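PDB 5VIT: MdcA from Pseudomonas aeruginosa, which probably acts as the acyl carrier protein transferase subunit of malonate decarboxylase, exchanging the carrier-bound acetyl group for malonyl. Local coordinates for residues His132-Leu137 and Phe343-Gly348; Arg192-Asp195 and Asp199-Arg202; Ala323-Val328 and Gly542-Pro547; Thr460-Glu465 and Ala469-Ala474. One frame throughout, in Å; residues are numbered along the deposited sequence.

Contact 1: His132-Leu137 and Phe343-Gly348; sequences HTYIEL and FCQLAG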
# COMPACT_ATOMS: atom_id res chain seq x y z
N HIS A 132 20.52 1.98 27.79
CA HIS A 132 21.43 2.09 26.65
C HIS A 132 21.08 1.09 25.56
O HIS A 132 20.25 0.21 25.76
CB HIS A 132 22.90 1.82 27.05
CG HIS A 132 23.43 2.71 28.14
ND1 HIS A 132 22.94 2.68 29.42
CD2 HIS A 132 24.43 3.61 28.13
CE1 HIS A 132 23.61 3.55 30.16
NE2 HIS A 132 24.53 4.12 29.41
N THR A 133 21.76 1.20 24.42
CA THR A 133 21.88 0.08 23.50
C THR A 133 23.26 -0.55 23.76
O THR A 133 24.18 0.15 24.19
CB THR A 133 21.68 0.51 22.00
OG1 THR A 133 21.71 -0.66 21.17
CG2 THR A 133 22.74 1.49 21.53
N TYR A 134 23.38 -1.86 23.54
CA TYR A 134 24.56 -2.63 23.96
C TYR A 134 25.90 -1.94 23.66
O TYR A 134 26.71 -1.70 24.57
CB TYR A 134 24.57 -4.03 23.31
CG TYR A 134 23.31 -4.84 23.54
CD1 TYR A 134 22.45 -5.18 22.49
CD2 TYR A 134 22.95 -5.23 24.83
CE1 TYR A 134 21.28 -5.91 22.72
CE2 TYR A 134 21.78 -5.95 25.06
CZ TYR A 134 20.96 -6.29 24.01
OH TYR A 134 19.82 -7.00 24.27
N ILE A 135 26.12 -1.63 22.39
CA ILE A 135 27.43 -1.18 21.96
C ILE A 135 27.70 0.24 22.49
O ILE A 135 28.83 0.63 22.71
CB ILE A 135 27.55 -1.29 20.42
CG1 ILE A 135 28.98 -1.63 20.01
CG2 ILE A 135 27.03 -0.07 19.69
CD1 ILE A 135 29.17 -1.69 18.49
N GLU A 136 26.63 0.99 22.76
CA GLU A 136 26.75 2.28 23.43
C GLU A 136 27.27 2.06 24.86
O GLU A 136 28.15 2.79 25.35
CB GLU A 136 25.40 3.00 23.45
CG GLU A 136 25.36 4.24 24.29
CD GLU A 136 23.97 4.80 24.43
OE1 GLU A 136 23.84 6.02 24.67
OE2 GLU A 136 23.01 4.02 24.31
N LEU A 137 26.76 1.03 25.53
CA LEU A 137 27.19 0.69 26.88
C LEU A 137 28.66 0.26 26.90
O LEU A 137 29.42 0.73 27.75
CB LEU A 137 26.30 -0.42 27.47
CG LEU A 137 26.46 -0.71 28.98
CD1 LEU A 137 26.17 0.54 29.81
CD2 LEU A 137 25.53 -1.84 29.42
N PHE A 343 31.22 -6.70 17.87
CA PHE A 343 31.62 -6.63 16.47
C PHE A 343 30.36 -6.74 15.60
O PHE A 343 30.21 -6.04 14.60
CB PHE A 343 32.64 -7.71 16.12
CG PHE A 343 33.59 -7.33 14.99
CD1 PHE A 343 34.97 -7.51 15.13
CD2 PHE A 343 33.12 -6.79 13.80
CE1 PHE A 343 35.85 -7.17 14.09
CE2 PHE A 343 33.99 -6.44 12.78
CZ PHE A 343 35.36 -6.63 12.93
N CYS A 344 29.44 -7.62 15.99
CA CYS A 344 28.22 -7.84 15.21
C CYS A 344 27.31 -6.60 15.26
O CYS A 344 26.73 -6.21 14.25
CB CYS A 344 27.48 -9.08 15.72
SG CYS A 344 26.31 -9.77 14.52
N GLN A 345 27.21 -5.98 16.43
CA GLN A 345 26.43 -4.75 16.56
C GLN A 345 27.03 -3.64 15.68
O GLN A 345 26.31 -2.90 15.00
CB GLN A 345 26.38 -4.33 18.03
CG GLN A 345 25.44 -5.19 18.89
CD GLN A 345 23.98 -4.87 18.66
OE1 GLN A 345 23.64 -3.78 18.20
NE2 GLN A 345 23.11 -5.82 18.98
N LEU A 346 28.36 -3.54 15.69
CA LEU A 346 29.02 -2.59 14.81
C LEU A 346 28.63 -2.86 13.35
O LEU A 346 28.37 -1.93 12.58
CB LEU A 346 30.54 -2.69 14.98
CG LEU A 346 31.25 -1.76 14.01
CD1 LEU A 346 31.09 -0.32 14.50
CD2 LEU A 346 32.73 -2.15 13.81
N ALA A 347 28.61 -4.13 12.97
CA ALA A 347 28.32 -4.49 11.59
C ALA A 347 26.86 -4.18 11.28
O ALA A 347 26.53 -3.67 10.20
CB ALA A 347 28.64 -5.94 11.33
N GLY A 348 25.99 -4.47 12.26
CA GLY A 348 24.56 -4.18 12.15
C GLY A 348 24.29 -2.69 11.94
O GLY A 348 23.34 -2.31 11.22
O HOH W 1 23.99 -2.10 20.44

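Contact 2: Arg192-Asp195 and Asp199-Arg202; sequences RIVD and DLPR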
# COMPACT_ATOMS: atom_id res chain seq x y z
N ARG A 192 34.63 -25.87 33.47
CA ARG A 192 35.70 -26.76 33.91
C ARG A 192 37.09 -26.18 33.63
O ARG A 192 37.32 -25.49 32.63
CB ARG A 192 35.58 -28.14 33.24
CG ARG A 192 35.80 -28.12 31.76
CD ARG A 192 35.39 -29.41 31.08
NE ARG A 192 35.32 -29.23 29.63
CZ ARG A 192 36.33 -29.49 28.80
NH1 ARG A 192 37.47 -29.98 29.27
NH2 ARG A 192 36.18 -29.28 27.49
N ILE A 193 38.00 -26.48 34.55
CA ILE A 193 39.38 -26.05 34.44
C ILE A 193 40.21 -27.26 34.02
O ILE A 193 40.16 -28.30 34.67
CB ILE A 193 39.89 -25.46 35.78
CG1 ILE A 193 38.96 -24.33 36.24
CG2 ILE A 193 41.32 -24.96 35.65
CD1 ILE A 193 39.15 -23.87 37.67
N VAL A 194 40.93 -27.13 32.91
CA VAL A 194 41.76 -28.22 32.39
C VAL A 194 43.18 -28.10 32.93
O VAL A 194 43.70 -26.99 33.07
CB VAL A 194 41.80 -28.25 30.84
CG1 VAL A 194 40.45 -28.64 30.28
CG2 VAL A 194 42.26 -26.90 30.26
N ASP A 195 43.80 -29.23 33.24
CA ASP A 195 45.17 -29.21 33.77
C ASP A 195 46.17 -29.05 32.64
O ASP A 195 47.16 -28.33 32.76
CB ASP A 195 45.45 -30.48 34.58
CG ASP A 195 44.74 -30.48 35.92
OD1 ASP A 195 44.77 -29.43 36.61
OD2 ASP A 195 44.16 -31.52 36.29
N ASP A 199 44.44 -28.76 26.20
CA ASP A 199 43.06 -29.22 26.10
C ASP A 199 42.06 -28.07 25.99
O ASP A 199 40.85 -28.29 25.84
CB ASP A 199 42.69 -30.11 27.29
CG ASP A 199 43.47 -31.42 27.30
OD1 ASP A 199 43.98 -31.83 26.24
OD2 ASP A 199 43.55 -32.04 28.38
N LEU A 200 42.56 -26.84 26.07
CA LEU A 200 41.75 -25.65 25.81
C LEU A 200 41.46 -25.59 24.32
O LEU A 200 42.39 -25.49 23.52
CB LEU A 200 42.47 -24.39 26.28
CG LEU A 200 41.51 -23.25 26.62
CD1 LEU A 200 40.96 -23.48 28.00
CD2 LEU A 200 42.22 -21.90 26.53
N PRO A 201 40.18 -25.65 23.93
CA PRO A 201 39.87 -25.78 22.51
C PRO A 201 40.28 -24.55 21.70
O PRO A 201 40.65 -24.69 20.54
CB PRO A 201 38.34 -26.00 22.49
CG PRO A 201 37.86 -25.68 23.82
CD PRO A 201 38.98 -25.74 24.79
N ARG A 202 40.26 -23.37 22.32
CA ARG A 202 40.70 -22.14 21.68
C ARG A 202 40.89 -21.10 22.78
O ARG A 202 40.29 -21.22 23.86
CB ARG A 202 39.67 -21.68 20.64
CG ARG A 202 39.83 -20.28 20.08
CD ARG A 202 38.47 -19.58 19.91
NE ARG A 202 37.56 -20.37 19.09
CZ ARG A 202 36.25 -20.17 18.97
NH1 ARG A 202 35.63 -19.18 19.59
NH2 ARG A 202 35.54 -20.99 18.20

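Contact 3: Ala323-Val328 and Gly542-Pro547; sequences AQRPDV and GGLYQP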
# COMPACT_ATOMS: atom_id res chain seq x y z
N ALA A 323 28.58 -25.69 13.61
CA ALA A 323 29.88 -26.32 13.39
C ALA A 323 29.93 -27.11 12.08
O ALA A 323 31.00 -27.39 11.55
CB ALA A 323 30.23 -27.22 14.56
N GLN A 324 28.75 -27.44 11.55
CA GLN A 324 28.66 -28.12 10.27
C GLN A 324 28.33 -27.17 9.13
O GLN A 324 28.13 -27.59 7.98
CB GLN A 324 27.61 -29.22 10.34
CG GLN A 324 27.85 -30.16 11.49
CD GLN A 324 28.87 -31.21 11.15
OE1 GLN A 324 28.70 -31.98 10.21
NE2 GLN A 324 29.95 -31.24 11.92
N ARG A 325 28.29 -25.87 9.43
CA ARG A 325 28.08 -24.87 8.39
C ARG A 325 29.19 -23.79 8.36
O ARG A 325 28.88 -22.59 8.39
CB ARG A 325 26.71 -24.20 8.57
CG ARG A 325 25.58 -24.72 7.69
CD ARG A 325 25.43 -26.16 7.93
NE ARG A 325 24.41 -26.84 7.15
CZ ARG A 325 24.31 -28.17 7.16
NH1 ARG A 325 25.20 -28.86 7.86
NH2 ARG A 325 23.38 -28.81 6.46
N PRO A 326 30.47 -24.21 8.29
CA PRO A 326 31.54 -23.21 8.38
C PRO A 326 31.61 -22.25 7.18
O PRO A 326 32.15 -21.16 7.34
CB PRO A 326 32.81 -24.07 8.47
CG PRO A 326 32.47 -25.34 7.80
CD PRO A 326 31.01 -25.58 8.12
N ASP A 327 31.06 -22.61 6.02
CA ASP A 327 31.04 -21.67 4.89
C ASP A 327 30.11 -20.50 5.20
O ASP A 327 30.26 -19.43 4.64
CB ASP A 327 30.58 -22.33 3.59
CG ASP A 327 31.64 -23.23 2.97
OD1 ASP A 327 32.76 -23.28 3.52
OD2 ASP A 327 31.37 -23.86 1.93
N VAL A 328 29.15 -20.72 6.10
CA VAL A 328 28.16 -19.68 6.39
C VAL A 328 28.53 -18.90 7.66
O VAL A 328 28.50 -17.66 7.69
CB VAL A 328 26.75 -20.30 6.52
CG1 VAL A 328 25.79 -19.36 7.23
CG2 VAL A 328 26.21 -20.67 5.12
N GLY A 542 18.78 -31.66 9.72
CA GLY A 542 19.33 -33.00 9.60
C GLY A 542 19.66 -33.56 10.96
O GLY A 542 20.60 -34.34 11.12
N GLY A 543 18.88 -33.16 11.96
CA GLY A 543 19.08 -33.62 13.32
C GLY A 543 20.14 -32.87 14.12
O GLY A 543 20.33 -33.15 15.29
N LEU A 544 20.83 -31.90 13.50
CA LEU A 544 21.91 -31.20 14.20
C LEU A 544 21.43 -30.24 15.27
O LEU A 544 22.06 -30.12 16.32
CB LEU A 544 22.78 -30.45 13.20
CG LEU A 544 23.64 -31.36 12.33
CD1 LEU A 544 24.44 -30.55 11.35
CD2 LEU A 544 24.54 -32.20 13.22
N TYR A 545 20.30 -29.57 15.03
CA TYR A 545 19.74 -28.66 16.03
C TYR A 545 19.20 -29.44 17.22
O TYR A 545 18.41 -30.36 17.06
CB TYR A 545 18.64 -27.78 15.41
CG TYR A 545 17.88 -26.91 16.40
CD1 TYR A 545 18.53 -26.28 17.46
CD2 TYR A 545 16.51 -26.70 16.26
CE1 TYR A 545 17.83 -25.49 18.37
CE2 TYR A 545 15.80 -25.91 17.15
CZ TYR A 545 16.46 -25.31 18.20
OH TYR A 545 15.75 -24.52 19.07
N GLN A 546 19.65 -29.06 18.41
CA GLN A 546 19.24 -29.69 19.66
C GLN A 546 18.42 -28.72 20.47
O GLN A 546 18.98 -27.96 21.25
CB GLN A 546 20.47 -30.11 20.48
CG GLN A 546 21.49 -30.96 19.75
CD GLN A 546 21.08 -32.41 19.69
OE1 GLN A 546 20.62 -32.90 18.65
NE2 GLN A 546 21.23 -33.10 20.82
N PRO A 547 17.09 -28.72 20.32
CA PRO A 547 16.33 -27.68 21.03
C PRO A 547 16.47 -27.79 22.55
O PRO A 547 16.53 -28.90 23.07
CB PRO A 547 14.88 -27.92 20.59
CG PRO A 547 14.86 -29.24 19.92
CD PRO A 547 16.24 -29.58 19.47

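Contact 4: Thr460-Glu465 and Ala469-Ala474; sequences THVLTE and AYLYKA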
# COMPACT_ATOMS: atom_id res chain seq x y z
N THR A 460 12.12 4.48 8.00
CA THR A 460 11.88 4.54 6.55
C THR A 460 10.61 3.80 6.12
O THR A 460 10.00 4.13 5.09
CB THR A 460 13.10 3.98 5.75
OG1 THR A 460 13.33 2.60 6.09
CG2 THR A 460 14.35 4.79 6.08
N HIS A 461 10.20 2.81 6.91
CA HIS A 461 9.05 1.98 6.54
C HIS A 461 8.27 1.59 7.78
O HIS A 461 8.83 1.05 8.73
CB HIS A 461 9.46 0.67 5.85
CG HIS A 461 10.14 0.85 4.52
ND1 HIS A 461 11.46 1.22 4.40
CD2 HIS A 461 9.69 0.66 3.25
CE1 HIS A 461 11.79 1.27 3.12
NE2 HIS A 461 10.73 0.94 2.41
N VAL A 462 6.96 1.84 7.76
CA VAL A 462 6.10 1.24 8.76
C VAL A 462 5.31 0.14 8.08
O VAL A 462 4.63 0.38 7.08
CB VAL A 462 5.17 2.25 9.43
CG1 VAL A 462 4.08 1.52 10.24
CG2 VAL A 462 5.96 3.16 10.34
N LEU A 463 5.45 -1.07 8.61
CA LEU A 463 4.82 -2.22 8.01
C LEU A 463 3.86 -2.81 9.01
O LEU A 463 4.22 -3.12 10.15
CB LEU A 463 5.86 -3.25 7.56
CG LEU A 463 5.41 -4.70 7.29
CD1 LEU A 463 4.18 -4.80 6.40
CD2 LEU A 463 6.58 -5.50 6.71
N THR A 464 2.63 -3.00 8.54
CA THR A 464 1.49 -3.36 9.36
C THR A 464 0.67 -4.44 8.60
O THR A 464 0.87 -4.59 7.42
CB THR A 464 0.70 -2.06 9.65
OG1 THR A 464 1.04 -1.53 10.95
CG2 THR A 464 -0.70 -2.23 9.48
N GLU A 465 -0.24 -5.17 9.25
CA GLU A 465 -1.11 -6.08 8.48
C GLU A 465 -1.97 -5.34 7.43
O GLU A 465 -2.48 -5.96 6.50
CB GLU A 465 -2.02 -6.90 9.42
CG GLU A 465 -3.30 -6.22 9.92
CD GLU A 465 -3.10 -5.31 11.13
OE1 GLU A 465 -1.95 -5.02 11.50
OE2 GLU A 465 -4.11 -4.89 11.74
N ALA A 469 3.69 1.87 4.93
CA ALA A 469 3.85 3.30 4.73
C ALA A 469 5.32 3.57 4.44
O ALA A 469 6.18 3.24 5.26
CB ALA A 469 3.40 4.09 5.95
N TYR A 470 5.60 4.14 3.26
CA TYR A 470 6.98 4.44 2.84
C TYR A 470 7.44 5.81 3.34
O TYR A 470 7.55 6.77 2.56
CB TYR A 470 7.11 4.38 1.32
CG TYR A 470 6.94 2.99 0.74
CD1 TYR A 470 5.70 2.56 0.28
CD2 TYR A 470 8.01 2.10 0.66
CE1 TYR A 470 5.53 1.28 -0.25
CE2 TYR A 470 7.85 0.82 0.13
CZ TYR A 470 6.62 0.42 -0.33
OH TYR A 470 6.44 -0.85 -0.86
N LEU A 471 7.69 5.90 4.64
CA LEU A 471 7.96 7.16 5.32
C LEU A 471 9.16 7.91 4.75
O LEU A 471 9.23 9.14 4.85
CB LEU A 471 8.19 6.91 6.83
CG LEU A 471 7.07 6.22 7.64
CD1 LEU A 471 7.29 6.36 9.16
CD2 LEU A 471 5.72 6.74 7.25
N TYR A 472 10.11 7.19 4.16
CA TYR A 472 11.30 7.87 3.67
C TYR A 472 10.95 8.86 2.58
O TYR A 472 11.74 9.75 2.28
CB TYR A 472 12.33 6.87 3.18
CG TYR A 472 12.04 6.23 1.84
CD1 TYR A 472 11.28 5.07 1.75
CD2 TYR A 472 12.57 6.77 0.66
CE1 TYR A 472 11.03 4.48 0.53
CE2 TYR A 472 12.32 6.18 -0.56
CZ TYR A 472 11.55 5.03 -0.62
OH TYR A 472 11.30 4.42 -1.82
N LYS A 473 9.77 8.70 2.00
CA LYS A 473 9.29 9.60 0.95
C LYS A 473 8.62 10.86 1.51
O LYS A 473 8.41 11.83 0.78
CB LYS A 473 8.31 8.86 0.03
CG LYS A 473 8.93 7.69 -0.76
CD LYS A 473 7.83 6.94 -1.50
CE LYS A 473 8.34 6.05 -2.62
NZ LYS A 473 7.25 5.10 -3.10
N ALA A 474 8.27 10.85 2.79
CA ALA A 474 7.61 12.00 3.41
C ALA A 474 8.46 13.28 3.35
O ALA A 474 9.63 13.28 3.75
CB ALA A 474 7.24 11.68 4.87

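Contact 1: His132-Leu137 and Phe343-Gly348
I135 and Y134 of helix 134-140 meet Q345 and L346 of helix 341-350 through two quite different surfaces. The tight one is apolar. The tip of I135, CD1, presses on the backbone of the opposing helix, 3.5 Å from L346 N, and also touches Q345 CB, with CD1 to CB at 3.9 Å. This reach depends on an extended chi2 (-177°) and on a chi1 of -147°, well off a staggered value, which suggests some strain in the isoleucine. The same area faces outward: I135 is only partly buried, and L346, exposed, meets it with backbone N, CA and CB.

The inner surface is polar and buried. Q345 brings its amide to the edge of the Y134 ring, NE2 lying near the ring plane 3.6 Å from CD1, with amide and ring planes 62° apart. Each helix is tied to a different sheet: 134-140 follows strand 127-131, an outermost strand of the parallel sheet, whereas 341-350 leads into strand 354-357 of the larger mixed sheet, placing the contact at the junction of the two halves of the chain. NE2 of Q345 hydrogen-bonds a bound malonate ion, probably acquired from the crystallisation liquor but consistent with a pocket here.

One water bridges the polar groups. It donates to T133 OG1 at 2.8 Å, accepts from I135 N at 2.9 Å, and gives Q345 OE1 a weak bond. T133 sits at the N-cap position, though its side chain makes no capping bond; OG1 is bonded to G380 O, while its backbone N reaches E136 OE2 at 3.1 Å.

Contact 2: Arg192-Asp195 and Asp199-Arg202
A small mixed sheet of strands 163-164, 156-158 and 192-194 carries this contact: V194, on 192-194, one of its two outer strands, is met by D199 and L200 of the loop that follows. Only three residues separate the two segments, so the chain folds back on itself, V194 CA and D199 CA coming to 6.5 Å. They share no hydrogen bond; V194 packs against the D199 side chain and against L200, while its own backbone is bonded to A157 of the neighbouring strand.

The valine divides its two methyls between the two loop residues. With chi1 at -68°, CG1 stands anti to the carbonyl carbon and meets the aliphatic part of D199, CG1 to CB measuring 4.0 Å. CG2 takes the other side and lies 4.2 Å from L200 N. D199 thus contributes its methylene, and its exposed carboxylate does not engage V194. L200, like V194, also packs on V156, so the two side chains cover a common patch of strand 156-158, and P201 continues this cover onto Y164 of strand 163-164. At the far end of the loop R202 turns to other partners, forming salt bridges with D204 and D334. R192 NH1 and D199 OD2, of opposite charge, are 6.5 Å apart, too far for a salt bridge. The side chains of V194 and L200 meet at a relaxed distance, CG2 to CD1 4.3 Å.

Contact 3: Ala323-Val328 and Gly542-Pro547
Q324 makes the closest approach to L544, its aliphatic stem crossing the leucine at about a right angle. A single methyl does the touching: L544 CD1 lies 3.4 Å from Q324 CG, a tight carbon-carbon distance, and 3.6 Å from Q324 CB. The glutamine bends at chi2 (-82°), so that its stem, rather than its amide, is presented to the methyl. On the other side L544 is nearly straight beyond CB, chi2 179°, which carries CD1 out to the glutamine.

R325 comes next and adds a second, slighter touch, NH1 standing 4.0 Å from the same CD1. Its guanidinium folds back beside the preceding residue, with Q324 CB at its edge and in its plane. NH1 also donates to Q324 O at 3.2 Å, but the geometry is poor: the donor stands above the carbonyl plane, 67° out of it. The stronger restraint is the salt bridge from NH2 to E302. Beyond it, R325 O accepts from V328 N at 3.0 Å, closing a short turn through P326 and D327.

L544 is delivered by a Schellman motif, in which G542 ends helix 534-540 with positive phi; G543, also at positive phi, follows. This is a surface contact of 94 Å², joining two loops far apart in sequence. The first leaves helix 319-323, is tied by R325 to helix 298-302 and by the V328 backbone to V309 of strand 308-310, an outermost strand of the larger mixed sheet; the second is laid back by Y545 and P547 on V538 of helix 534-540.

Contact 4: Thr460-Glu465 and Ala469-Ala474
H461 and Y470 bring their rings together rim to rim, with planes 72° apart and neither lying over the face of the other. H461 CD2 is 3.4 Å from Y470 CD2, while the centroids are 5.2 Å apart, so the pair is joined along one border. On Y472 the imidazole takes a different attitude: the two side chains run alongside each other in the same direction, their planes at 40°, with H461 CE1 4.1 Å from Y472 CD1. H461 has CG anti to its carbonyl carbon (chi1 -64°), which turns the imidazole to the tyrosines, and it thus bridges the two in an aromatic cluster.

Both imidazole nitrogens are engaged, which fixes the rotation of the ring. ND1 shares a hydrogen bond of 2.9 Å with T460 OG1, an atom also bonded to V417 N, and NE2 is bonded to H252 NE2. Y470 is held at its far end by G247 O and makes a cation-pi contact with R251.

Away from the rings, V462 crosses L471 obliquely, CG2 to CD1 3.7 Å. The backbone pairing is V462 with A469, a hydrogen-bonded antiparallel pair, V462 N to A469 O at 3.0 Å and A469 N to V462 O at 2.8 Å. Past A469 the strand pairing gives way to an inverse gamma turn centred on Y470 and a 3-10 segment, 471-473, whose Y472 N still reaches T460 O at 3.2 Å. This is a beta hairpin: strand 461-464 runs parallel to 416-420 in the larger mixed sheet, and 467-469 reverses direction to begin the sheet's antiparallel margin.

Overall arrangement
Contact 1 lies nearest the centre of the chain, about 9 Å from it, where the helices beside the parallel and larger mixed sheets meet. Contact 2 belongs to the small sheet and falls, in sequence, between the segments of contact 1. Contact 4, at the hairpin of the larger mixed sheet, lies on the opposite side of the chain's centre, about 51 Å from contact 2 between centres. Contact 3 alternates with contact 1 along the chain and spans contact 4, bringing the C-terminal loop back beside the larger mixed sheet. No two contacts touch; contacts 2 and 3 approach most closely, about 9 Å between nearest atoms. Local contacts 2 and 4 and long-range contact 3 thus lie around one central junction.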